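Local coordinates for protein integral membrane indolylacetylinositol arabinosyltransferase EmbB (Mycolicibacterium smegmatis MC2 155, PDB 7BVC) that probably transfers arabinose units, polymerising them into the arabinan of mycobacterial cell-wall arabinogalactan, and binds the drug ethambutol, at residues P416-I421 with A466-A471; A424-G429 with G472-A477; D765-S770 with A833-R838; A826-T831 with D943-T948. All blocks are in the same frame, centred on the assembly; numbering follows the deposited sequence.

Interaction 1. Residues P416-I421 with A466-A471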
loop_
_atom_site.group_PDB
_atom_site.type_symbol
_atom_site.label_atom_id
_atom_site.label_comp_id
_atom_site.label_asym_id
_atom_site.label_seq_id
_atom_site.Cartn_x
_atom_site.Cartn_y
_atom_site.Cartn_z
ATOM N N PRO B 416 -15.962 43.567 -5.623
ATOM C CA PRO B 416 -15.607 42.358 -4.865
ATOM C C PRO B 416 -15.385 41.149 -5.754
ATOM O O PRO B 416 -14.510 40.328 -5.456
ATOM C CB PRO B 416 -16.804 42.160 -3.922
ATOM C CG PRO B 416 -17.877 43.032 -4.444
ATOM C CD PRO B 416 -17.211 44.169 -5.121
ATOM N N ALA B 417 -16.142 41.017 -6.846
ATOM C CA ALA B 417 -15.904 39.930 -7.785
ATOM C C ALA B 417 -14.590 40.095 -8.534
ATOM O O ALA B 417 -14.089 39.119 -9.103
ATOM C CB ALA B 417 -17.060 39.827 -8.778
ATOM N N ALA B 418 -14.027 41.301 -8.552
ATOM C CA ALA B 418 -12.704 41.524 -9.120
ATOM C C ALA B 418 -11.594 41.258 -8.117
ATOM O O ALA B 418 -10.524 40.777 -8.501
ATOM C CB ALA B 418 -12.585 42.956 -9.645
ATOM N N LEU B 419 -11.825 41.566 -6.838
ATOM C CA LEU B 419 -10.836 41.241 -5.814
ATOM C C LEU B 419 -10.791 39.746 -5.533
ATOM O O LEU B 419 -9.743 39.218 -5.138
ATOM C CB LEU B 419 -11.132 42.013 -4.531
ATOM C CG LEU B 419 -11.010 43.534 -4.607
ATOM C CD1 LEU B 419 -11.483 44.176 -3.316
ATOM C CD2 LEU B 419 -9.579 43.933 -4.913
ATOM N N ALA B 420 -11.914 39.047 -5.728
ATOM C CA ALA B 420 -11.933 37.605 -5.518
ATOM C C ALA B 420 -11.029 36.882 -6.505
ATOM O O ALA B 420 -10.428 35.862 -6.157
ATOM C CB ALA B 420 -13.361 37.077 -5.623
ATOM N N ILE B 421 -10.906 37.398 -7.728
ATOM C CA ILE B 421 -10.034 36.763 -8.711
ATOM C C ILE B 421 -8.576 36.887 -8.289
ATOM O O ILE B 421 -7.804 35.925 -8.386
ATOM C CB ILE B 421 -10.277 37.364 -10.105
ATOM C CG1 ILE B 421 -11.733 37.159 -10.524
ATOM C CG2 ILE B 421 -9.350 36.730 -11.122
ATOM C CD1 ILE B 421 -12.008 37.511 -11.965
ATOM N N ALA B 466 -11.721 44.321 -19.079
ATOM C CA ALA B 466 -10.276 44.534 -19.008
ATOM C C ALA B 466 -9.761 44.605 -17.576
ATOM O O ALA B 466 -8.710 44.001 -17.292
ATOM C CB ALA B 466 -9.893 45.775 -19.819
ATOM N N PRO B 467 -10.400 45.320 -16.641
ATOM C CA PRO B 467 -9.967 45.208 -15.239
ATOM C C PRO B 467 -10.023 43.789 -14.707
ATOM O O PRO B 467 -9.165 43.409 -13.901
ATOM C CB PRO B 467 -10.938 46.130 -14.487
ATOM C CG PRO B 467 -11.986 46.519 -15.471
ATOM C CD PRO B 467 -11.362 46.420 -16.813
ATOM N N LEU B 468 -10.996 42.984 -15.142
ATOM C CA LEU B 468 -11.059 41.595 -14.703
ATOM C C LEU B 468 -9.915 40.761 -15.261
ATOM O O LEU B 468 -9.600 39.710 -14.696
ATOM C CB LEU B 468 -12.399 40.974 -15.102
ATOM C CG LEU B 468 -13.628 41.486 -14.352
ATOM C CD1 LEU B 468 -14.860 40.684 -14.732
ATOM C CD2 LEU B 468 -13.400 41.432 -12.857
ATOM N N LEU B 469 -9.293 41.200 -16.354
ATOM C CA LEU B 469 -8.107 40.540 -16.882
ATOM C C LEU B 469 -6.843 41.007 -16.177
ATOM O O LEU B 469 -5.967 40.191 -15.869
ATOM C CB LEU B 469 -7.982 40.792 -18.386
ATOM C CG LEU B 469 -8.826 39.920 -19.314
ATOM C CD1 LEU B 469 -8.673 40.379 -20.753
ATOM C CD2 LEU B 469 -8.436 38.460 -19.173
ATOM N N ALA B 470 -6.731 42.315 -15.931
ATOM C CA ALA B 470 -5.589 42.830 -15.183
ATOM C C ALA B 470 -5.557 42.278 -13.766
ATOM O O ALA B 470 -4.475 42.067 -13.207
ATOM C CB ALA B 470 -5.623 44.358 -15.158
ATOM N N ALA B 471 -6.725 42.036 -13.171
ATOM C CA ALA B 471 -6.776 41.469 -11.829
ATOM C C ALA B 471 -6.302 40.022 -11.827
ATOM O O ALA B 471 -5.531 39.612 -10.954
ATOM C CB ALA B 471 -8.198 41.574 -11.276
#

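Interaction 2. Residues A424-G429 with G472-A477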
loop_
_atom_site.group_PDB
_atom_site.type_symbol
_atom_site.label_atom_id
_atom_site.label_comp_id
_atom_site.label_asym_id
_atom_site.label_seq_id
_atom_site.Cartn_x
_atom_site.Cartn_y
_atom_site.Cartn_z
ATOM N N ALA B 424 -7.999 34.480 -5.393
ATOM C CA ALA B 424 -7.877 33.101 -5.855
ATOM C C ALA B 424 -6.535 32.861 -6.533
ATOM O O ALA B 424 -5.903 31.821 -6.318
ATOM C CB ALA B 424 -9.026 32.760 -6.802
ATOM N N ALA B 425 -6.078 33.816 -7.345
ATOM C CA ALA B 425 -4.769 33.678 -7.977
ATOM C C ALA B 425 -3.658 33.609 -6.936
ATOM O O ALA B 425 -2.771 32.750 -7.018
ATOM C CB ALA B 425 -4.529 34.836 -8.943
ATOM N N PHE B 426 -3.700 34.493 -5.936
ATOM C CA PHE B 426 -2.630 34.537 -4.947
ATOM C C PHE B 426 -2.629 33.294 -4.066
ATOM O O PHE B 426 -1.563 32.809 -3.677
ATOM C CB PHE B 426 -2.749 35.798 -4.098
ATOM C CG PHE B 426 -1.938 36.947 -4.613
ATOM C CD1 PHE B 426 -2.485 37.850 -5.507
ATOM C CD2 PHE B 426 -0.626 37.117 -4.214
ATOM C CE1 PHE B 426 -1.738 38.904 -5.988
ATOM C CE2 PHE B 426 0.125 38.169 -4.691
ATOM C CZ PHE B 426 -0.432 39.064 -5.580
ATOM N N THR B 427 -3.805 32.765 -3.737
ATOM C CA THR B 427 -3.839 31.543 -2.946
ATOM C C THR B 427 -3.576 30.296 -3.778
ATOM O O THR B 427 -3.277 29.243 -3.207
ATOM C CB THR B 427 -5.175 31.406 -2.219
ATOM O OG1 THR B 427 -5.117 30.293 -1.321
ATOM C CG2 THR B 427 -6.278 31.177 -3.200
ATOM N N LEU B 428 -3.683 30.384 -5.105
ATOM C CA LEU B 428 -3.203 29.303 -5.957
ATOM C C LEU B 428 -1.691 29.351 -6.114
ATOM O O LEU B 428 -1.055 28.307 -6.294
ATOM C CB LEU B 428 -3.881 29.374 -7.327
ATOM C CG LEU B 428 -3.564 28.286 -8.354
ATOM C CD1 LEU B 428 -4.828 27.872 -9.080
ATOM C CD2 LEU B 428 -2.522 28.770 -9.348
ATOM N N GLY B 429 -1.106 30.543 -6.047
ATOM C CA GLY B 429 0.330 30.686 -6.174
ATOM C C GLY B 429 1.118 30.248 -4.953
ATOM O O GLY B 429 2.342 30.402 -4.916
ATOM N N GLY B 472 -6.761 39.231 -12.798
ATOM C CA GLY B 472 -6.357 37.837 -12.851
ATOM C C GLY B 472 -4.890 37.659 -13.188
ATOM O O GLY B 472 -4.199 36.842 -12.575
ATOM N N THR B 473 -4.395 38.414 -14.167
ATOM C CA THR B 473 -3.005 38.294 -14.604
ATOM C C THR B 473 -2.154 39.372 -13.932
ATOM O O THR B 473 -1.694 40.330 -14.550
ATOM C CB THR B 473 -2.920 38.376 -16.123
ATOM O OG1 THR B 473 -3.964 37.584 -16.703
ATOM C CG2 THR B 473 -1.579 37.856 -16.608
ATOM N N VAL B 474 -1.973 39.204 -12.624
ATOM C CA VAL B 474 -1.061 40.056 -11.865
ATOM C C VAL B 474 -0.120 39.265 -10.975
ATOM O O VAL B 474 0.912 39.805 -10.535
ATOM C CB VAL B 474 -1.854 41.086 -11.028
ATOM C CG1 VAL B 474 -2.588 40.399 -9.889
ATOM C CG2 VAL B 474 -0.948 42.201 -10.515
ATOM N N ILE B 475 -0.395 37.990 -10.692
ATOM C CA ILE B 475 0.505 37.191 -9.869
ATOM C C ILE B 475 1.756 36.770 -10.617
ATOM O O ILE B 475 2.693 36.258 -9.997
ATOM C CB ILE B 475 -0.220 35.946 -9.318
ATOM C CG1 ILE B 475 0.547 35.369 -8.125
ATOM C CG2 ILE B 475 -0.392 34.904 -10.408
ATOM C CD1 ILE B 475 -0.051 34.125 -7.553
ATOM N N LEU B 476 1.801 36.956 -11.938
ATOM C CA LEU B 476 3.018 36.642 -12.674
ATOM C C LEU B 476 4.177 37.540 -12.270
ATOM O O LEU B 476 5.321 37.075 -12.225
ATOM C CB LEU B 476 2.769 36.748 -14.178
ATOM C CG LEU B 476 1.756 35.754 -14.753
ATOM C CD1 LEU B 476 1.750 35.799 -16.269
ATOM C CD2 LEU B 476 2.046 34.349 -14.259
ATOM N N ALA B 477 3.902 38.805 -11.947
ATOM C CA ALA B 477 4.931 39.733 -11.503
ATOM C C ALA B 477 5.491 39.390 -10.132
ATOM O O ALA B 477 6.559 39.897 -9.774
ATOM C CB ALA B 477 4.379 41.160 -11.486
#

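Interaction 3. Residues D765-S770 with A833-R838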
loop_
_atom_site.group_PDB
_atom_site.type_symbol
_atom_site.label_atom_id
_atom_site.label_comp_id
_atom_site.label_asym_id
_atom_site.label_seq_id
_atom_site.Cartn_x
_atom_site.Cartn_y
_atom_site.Cartn_z
ATOM N N ASP B 765 32.817 -20.351 36.419
ATOM C CA ASP B 765 32.449 -21.464 35.539
ATOM C C ASP B 765 31.512 -20.977 34.444
ATOM O O ASP B 765 30.292 -21.164 34.519
ATOM C CB ASP B 765 31.796 -22.600 36.333
ATOM C CG ASP B 765 32.597 -23.006 37.556
ATOM O OD1 ASP B 765 33.845 -22.983 37.496
ATOM O OD2 ASP B 765 31.978 -23.350 38.584
ATOM N N PRO B 766 32.049 -20.345 33.399
ATOM C CA PRO B 766 31.216 -20.017 32.234
ATOM C C PRO B 766 30.919 -21.278 31.433
ATOM O O PRO B 766 31.830 -22.012 31.046
ATOM C CB PRO B 766 32.078 -19.033 31.439
ATOM C CG PRO B 766 33.472 -19.355 31.833
ATOM C CD PRO B 766 33.431 -19.858 33.249
ATOM N N GLN B 767 29.632 -21.527 31.185
ATOM C CA GLN B 767 29.225 -22.810 30.610
ATOM C C GLN B 767 29.407 -22.843 29.095
ATOM O O GLN B 767 30.181 -23.647 28.570
ATOM C CB GLN B 767 27.771 -23.109 30.989
ATOM C CG GLN B 767 27.338 -24.534 30.690
ATOM C CD GLN B 767 28.309 -25.564 31.233
ATOM O OE1 GLN B 767 28.575 -25.611 32.434
ATOM N NE2 GLN B 767 28.847 -26.394 30.348
ATOM N N GLY B 768 28.705 -21.973 28.378
ATOM C CA GLY B 768 28.734 -22.030 26.929
ATOM C C GLY B 768 29.056 -20.713 26.256
ATOM O O GLY B 768 28.485 -20.394 25.209
ATOM N N PHE B 769 29.967 -19.942 26.838
ATOM C CA PHE B 769 30.342 -18.637 26.316
ATOM C C PHE B 769 31.761 -18.679 25.771
ATOM O O PHE B 769 32.653 -19.283 26.374
ATOM C CB PHE B 769 30.226 -17.560 27.397
ATOM C CG PHE B 769 28.827 -17.043 27.590
ATOM C CD1 PHE B 769 27.910 -17.755 28.340
ATOM C CD2 PHE B 769 28.432 -15.846 27.021
ATOM C CE1 PHE B 769 26.626 -17.284 28.517
ATOM C CE2 PHE B 769 27.149 -15.370 27.196
ATOM C CZ PHE B 769 26.244 -16.091 27.943
ATOM N N SER B 770 31.962 -18.038 24.625
ATOM C CA SER B 770 33.255 -17.949 23.973
ATOM C C SER B 770 33.533 -16.505 23.585
ATOM O O SER B 770 32.600 -15.750 23.287
ATOM C CB SER B 770 33.313 -18.837 22.721
ATOM O OG SER B 770 32.469 -18.337 21.701
ATOM N N ALA B 833 27.449 -26.997 17.551
ATOM C CA ALA B 833 26.637 -27.726 18.516
ATOM C C ALA B 833 26.012 -26.744 19.491
ATOM O O ALA B 833 26.719 -25.934 20.095
ATOM C CB ALA B 833 27.477 -28.765 19.268
ATOM N N GLN B 834 24.694 -26.825 19.644
ATOM C CA GLN B 834 23.974 -25.919 20.520
ATOM C C GLN B 834 24.050 -26.393 21.969
ATOM O O GLN B 834 24.334 -27.558 22.258
ATOM C CB GLN B 834 22.522 -25.792 20.070
ATOM C CG GLN B 834 22.383 -25.475 18.595
ATOM C CD GLN B 834 23.237 -24.298 18.171
ATOM O OE1 GLN B 834 23.292 -23.276 18.856
ATOM N NE2 GLN B 834 23.910 -24.436 17.036
ATOM N N GLN B 835 23.786 -25.466 22.885
ATOM C CA GLN B 835 24.012 -25.716 24.301
ATOM C C GLN B 835 23.245 -24.684 25.112
ATOM O O GLN B 835 22.824 -23.646 24.595
ATOM C CB GLN B 835 25.508 -25.665 24.631
ATOM C CG GLN B 835 25.907 -26.315 25.942
ATOM C CD GLN B 835 27.402 -26.264 26.168
ATOM O OE1 GLN B 835 28.129 -25.599 25.430
ATOM N NE2 GLN B 835 27.872 -26.962 27.194
ATOM N N GLU B 836 23.065 -24.988 26.395
ATOM C CA GLU B 836 22.521 -24.044 27.361
ATOM C C GLU B 836 23.687 -23.303 28.002
ATOM O O GLU B 836 24.607 -23.933 28.535
ATOM C CB GLU B 836 21.686 -24.758 28.421
ATOM C CG GLU B 836 20.338 -25.243 27.927
ATOM C CD GLU B 836 19.497 -25.828 29.041
ATOM O OE1 GLU B 836 20.034 -26.634 29.829
ATOM O OE2 GLU B 836 18.301 -25.479 29.130
ATOM N N SER B 837 23.645 -21.977 27.950
ATOM C CA SER B 837 24.772 -21.143 28.333
ATOM C C SER B 837 24.444 -20.337 29.582
ATOM O O SER B 837 23.319 -19.857 29.747
ATOM C CB SER B 837 25.154 -20.199 27.193
ATOM O OG SER B 837 25.865 -20.888 26.180
ATOM N N ARG B 838 25.435 -20.200 30.460
ATOM C CA ARG B 838 25.315 -19.389 31.660
ATOM C C ARG B 838 26.584 -18.571 31.833
ATOM O O ARG B 838 27.638 -18.898 31.281
ATOM C CB ARG B 838 25.066 -20.245 32.908
ATOM C CG ARG B 838 23.631 -20.704 33.079
ATOM C CD ARG B 838 23.408 -22.060 32.438
ATOM N NE ARG B 838 22.038 -22.530 32.605
ATOM C CZ ARG B 838 21.673 -23.465 33.474
ATOM N NH1 ARG B 838 22.579 -24.035 34.255
ATOM N NH2 ARG B 838 20.403 -23.834 33.560
#

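Interaction 4. Residues A826-T831 with D943-T948. With CA (calcium ion), chain K.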
loop_
_atom_site.group_PDB
_atom_site.type_symbol
_atom_site.label_atom_id
_atom_site.label_comp_id
_atom_site.label_asym_id
_atom_site.label_seq_id
_atom_site.Cartn_x
_atom_site.Cartn_y
_atom_site.Cartn_z
ATOM N N ALA B 826 32.127 -11.661 25.122
ATOM C CA ALA B 826 31.766 -13.052 25.356
ATOM C C ALA B 826 30.442 -13.323 24.659
ATOM O O ALA B 826 29.501 -12.540 24.793
ATOM C CB ALA B 826 31.656 -13.365 26.852
ATOM N N GLY B 827 30.371 -14.433 23.925
ATOM C CA GLY B 827 29.217 -14.708 23.097
ATOM C C GLY B 827 28.766 -16.150 23.212
ATOM O O GLY B 827 29.523 -17.038 23.608
ATOM N N THR B 828 27.501 -16.364 22.845
ATOM C CA THR B 828 26.867 -17.674 22.893
ATOM C C THR B 828 26.734 -18.328 21.521
ATOM O O THR B 828 26.625 -19.557 21.446
ATOM C CB THR B 828 25.478 -17.555 23.539
ATOM O OG1 THR B 828 25.595 -16.855 24.782
ATOM C CG2 THR B 828 24.869 -18.915 23.807
ATOM N N TYR B 829 26.765 -17.543 20.445
ATOM C CA TYR B 829 26.553 -18.078 19.107
ATOM C C TYR B 829 27.588 -19.144 18.767
ATOM O O TYR B 829 28.766 -19.029 19.114
ATOM C CB TYR B 829 26.603 -16.946 18.081
ATOM C CG TYR B 829 26.426 -17.382 16.644
ATOM C CD1 TYR B 829 25.163 -17.610 16.116
ATOM C CD2 TYR B 829 27.522 -17.549 15.811
ATOM C CE1 TYR B 829 24.998 -18.002 14.803
ATOM C CE2 TYR B 829 27.368 -17.940 14.498
ATOM C CZ TYR B 829 26.104 -18.166 13.999
ATOM O OH TYR B 829 25.944 -18.555 12.690
ATOM N N SER B 830 27.133 -20.188 18.079
ATOM C CA SER B 830 27.983 -21.303 17.684
ATOM C C SER B 830 27.403 -21.913 16.419
ATOM O O SER B 830 26.227 -21.721 16.100
ATOM C CB SER B 830 28.094 -22.350 18.798
ATOM O OG SER B 830 28.582 -23.578 18.292
ATOM N N THR B 831 28.248 -22.651 15.695
ATOM C CA THR B 831 27.879 -23.192 14.391
ATOM C C THR B 831 28.041 -24.711 14.337
ATOM O O THR B 831 27.753 -25.333 13.311
ATOM C CB THR B 831 28.713 -22.508 13.301
ATOM O OG1 THR B 831 28.657 -21.089 13.487
ATOM C CG2 THR B 831 28.169 -22.803 11.909
ATOM N N ASP B 943 19.253 -17.871 17.950
ATOM C CA ASP B 943 18.951 -17.369 19.290
ATOM C C ASP B 943 20.242 -17.397 20.101
ATOM O O ASP B 943 20.657 -18.454 20.588
ATOM C CB ASP B 943 17.851 -18.191 19.955
ATOM C CG ASP B 943 16.498 -17.992 19.304
ATOM O OD1 ASP B 943 16.264 -16.904 18.735
ATOM O OD2 ASP B 943 15.662 -18.916 19.365
ATOM N N TRP B 944 20.868 -16.232 20.250
ATOM C CA TRP B 944 22.160 -16.113 20.906
ATOM C C TRP B 944 22.225 -14.764 21.604
ATOM O O TRP B 944 21.371 -13.898 21.401
ATOM C CB TRP B 944 23.305 -16.259 19.899
ATOM C CG TRP B 944 23.224 -15.255 18.797
ATOM C CD1 TRP B 944 22.453 -15.332 17.676
ATOM C CD2 TRP B 944 23.917 -14.004 18.723
ATOM N NE1 TRP B 944 22.630 -14.213 16.902
ATOM C CE2 TRP B 944 23.525 -13.382 17.523
ATOM C CE3 TRP B 944 24.836 -13.353 19.551
ATOM C CZ2 TRP B 944 24.018 -12.142 17.134
ATOM C CZ3 TRP B 944 25.324 -12.123 19.160
ATOM C CH2 TRP B 944 24.915 -11.530 17.963
ATOM N N ILE B 945 23.250 -14.589 22.440
ATOM C CA ILE B 945 23.496 -13.333 23.139
ATOM C C ILE B 945 24.997 -13.067 23.159
ATOM O O ILE B 945 25.811 -13.920 22.807
ATOM C CB ILE B 945 22.932 -13.329 24.577
ATOM C CG1 ILE B 945 23.539 -14.462 25.403
ATOM C CG2 ILE B 945 21.417 -13.434 24.571
ATOM C CD1 ILE B 945 22.854 -14.677 26.733
ATOM N N ALA B 946 25.351 -11.854 23.579
ATOM C CA ALA B 946 26.733 -11.407 23.695
ATOM C C ALA B 946 26.747 -10.153 24.552
ATOM O O ALA B 946 25.876 -9.294 24.401
ATOM C CB ALA B 946 27.349 -11.123 22.321
ATOM N N VAL B 947 27.728 -10.047 25.447
ATOM C CA VAL B 947 27.741 -9.009 26.465
ATOM C C VAL B 947 29.121 -8.356 26.516
ATOM O O VAL B 947 30.010 -8.658 25.724
ATOM C CB VAL B 947 27.343 -9.548 27.854
ATOM C CG1 VAL B 947 25.884 -9.966 27.863
ATOM C CG2 VAL B 947 28.235 -10.712 28.253
ATOM N N THR B 948 29.274 -7.442 27.471
ATOM C CA THR B 948 30.514 -6.719 27.713
ATOM C C THR B 948 30.441 -6.143 29.123
ATOM O O THR B 948 29.341 -5.996 29.672
ATOM C CB THR B 948 30.717 -5.603 26.673
ATOM O OG1 THR B 948 32.099 -5.239 26.611
ATOM C CG2 THR B 948 29.939 -4.368 27.067
HETATM CA CA CA K . 21.533 -20.761 21.627
#

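Interaction 1. Residues P416-I421 with A466-A471
A418 and L468 bring together two neighbouring transmembrane helices of the GT-C-type membrane domain, 415-428 and 462-472. The helices run roughly the same way: the short axes diverge by 27° and come within 8.9 Å of each other, with the CA atoms of A418 and L468 facing across the gap at 5.8 Å. At A417 the touch is marginal, its carbonyl oxygen lying near one methyl of L468. One residue on, A418 offers two surfaces. Its CB meets CD2 of L468 at 3.6 Å, methyl against methyl, while its carbonyl oxygen faces the CB of A471 at 3.7 Å. L468 gets there by its torsions: CG stands anti to its own carbonyl carbon (chi1 -70°), and although the side chain leaves its helix obliquely, the branch ending in CD2 swings over to the partner. P467, which has no amide hydrogen to give, sits at a kink just before it. L237 and L240 of helix 231-244 also lie against A418, so a third helix closes over this alanine, and A408 of helix 391-411 packs on A417. Three residues further along, I421 is directed toward the other helix and brings the end of its extended chain beside the leucine. There its CD1 lies 4.3 Å from CD2 of L468 and equally far from the backbone oxygen of that residue.

Interaction 2. Residues A424-G429 with G472-A477
F426 and I475 meet where two membrane helices of the GT-C-type domain reach their ends: helix 415-428 is in its last turns, and the partner chain has just left helix 462-472, since T473 is the first residue to abandon helical backbone angles. Apolar contacts do all the work between the two chains. I475 makes most of the contact from the second chain. With CG1 anti to the backbone N (chi1 -162°) and an extended chain beyond it, I475 brings CD1 up to the backbone of the last helical turns. That methyl lies 3.7 Å from CA of F426, with CA of G429 at 3.7 Å too, and the carbonyl of A425 is also beside it. The other branch, CG2, is 4.4 Å from CB of A425.

Round the phenylalanine ring the contacts are aromatic-aliphatic. CG1 of I475 lies over one face, 4.4 Å from CD2 of F426, while CG1 of V474 approaches the same ring obliquely.

The backbone polar groups named here bond within their own chain or to third parties. The amide N of G429 bonds to O of A425 at 2.9 Å, which continues the helical pattern to its very end. The indole NE1 of W318 is hydrogen-bonded to the carbonyl O of F426, and the hydroxyl of S41 to the carbonyl O of T473. At the start of the second segment, where the helix is giving out, CB of A425 lies 4.2 Å from the backbone O of G472.

Interaction 3. Residues D765-S770 with A833-R838
This contact lays a loop, 765-770, along the beginning of strand 837-845, an outermost strand of one four-stranded antiparallel sheet in the C-terminal domain. G768 and S837 form its centre, and S837 is the buried member of an otherwise surface-lying contact. The hydroxyl of S837 donates to the carbonyl O of G768, with OG 2.8 Å from that O. It comes from above the carbonyl plane, at an angle of 95° at the oxygen, so it uses no lone-pair direction. Beside it runs a weak backbone bond: N of Q767 lies 3.3 Å from O of R838. F769 packs against the strand, its CE1 3.5 Å from CB of S837, and T828 backs both of these residues. The first torsion of Q767, CG anti to the backbone N (chi1 -168°), sets CG 3.5 Å from the carbonyl O of E836, and the bend at chi2 turns the amide beyond it. The side chains of Q767 and Q835 cross at about a right angle. R838 also has a long, weak ion pair with E935. Backbone hydrogen bonding between S837 and D936 carries on into strand 929-936, and the whole belongs to a two-sheet antiparallel beta-sandwich consistent with a galactose-binding-like carbohydrate module.

Interaction 4. Residues A826-T831 with D943-T948
The carbonyl O of I945 is gripped twice: the amide N of T828 donates to it at 3.0 Å, and CA of G827 gives it a CH...O contact at 3.5 Å. The strands 826-827 and 945-947 run antiparallel here, at the outer side of a four-stranded sheet in the beta-sandwich of the C-terminal domain. G827 and A946 form a non-hydrogen-bonded pair. One step away, the O of A826 is held in the same double fashion. It takes the amide N of V947 at 3.1 Å, nearly in line with the carbonyl, and a CH...O contact from CA of A946.

Beyond the end of strand 826-827 and just before strand 945-947, Y829 and W944 lie against each other in a T-shaped pair, the tyrosine edge turned to the five-membered ring of the indole. Their centroids are 5.3 Å apart and the planes make 70°. Y829 is placed by a first torsion that puts CG anti to its N (179°), and its CB sits above that indole face near the rim, 3.8 Å from CB of W944. P775 and A865 pack on W944 as well, while T828 and I945 rest on D936 of strand 929-936.

The calcium site is completed here. D936 and S938 supply two of its ligands, and the chain just ahead of W944 adds the third, the backbone O of D943, 2.7 Å from the calcium ion.

From the N terminus, helix 415-428 comes first and serves interactions 1 and 2 in turn. Interaction 1 closes a largely helical loop of 44 residues and interaction 2 one of 42. Their segments alternate along the chain, so the two cross rather than nest. They meet where I421 CG2 lies 3.6 Å from G472 CA, making one continuous seam in the membrane domain. Much later, interactions 3 and 4 cross in the same way: a 62-residue loop and a 111-residue one interlock, their segments alternating, in the C-terminal domain, joined by a probable hydrogen bond between S770 O and G827 N. The nearest atoms of the two groups are about 53 Å apart.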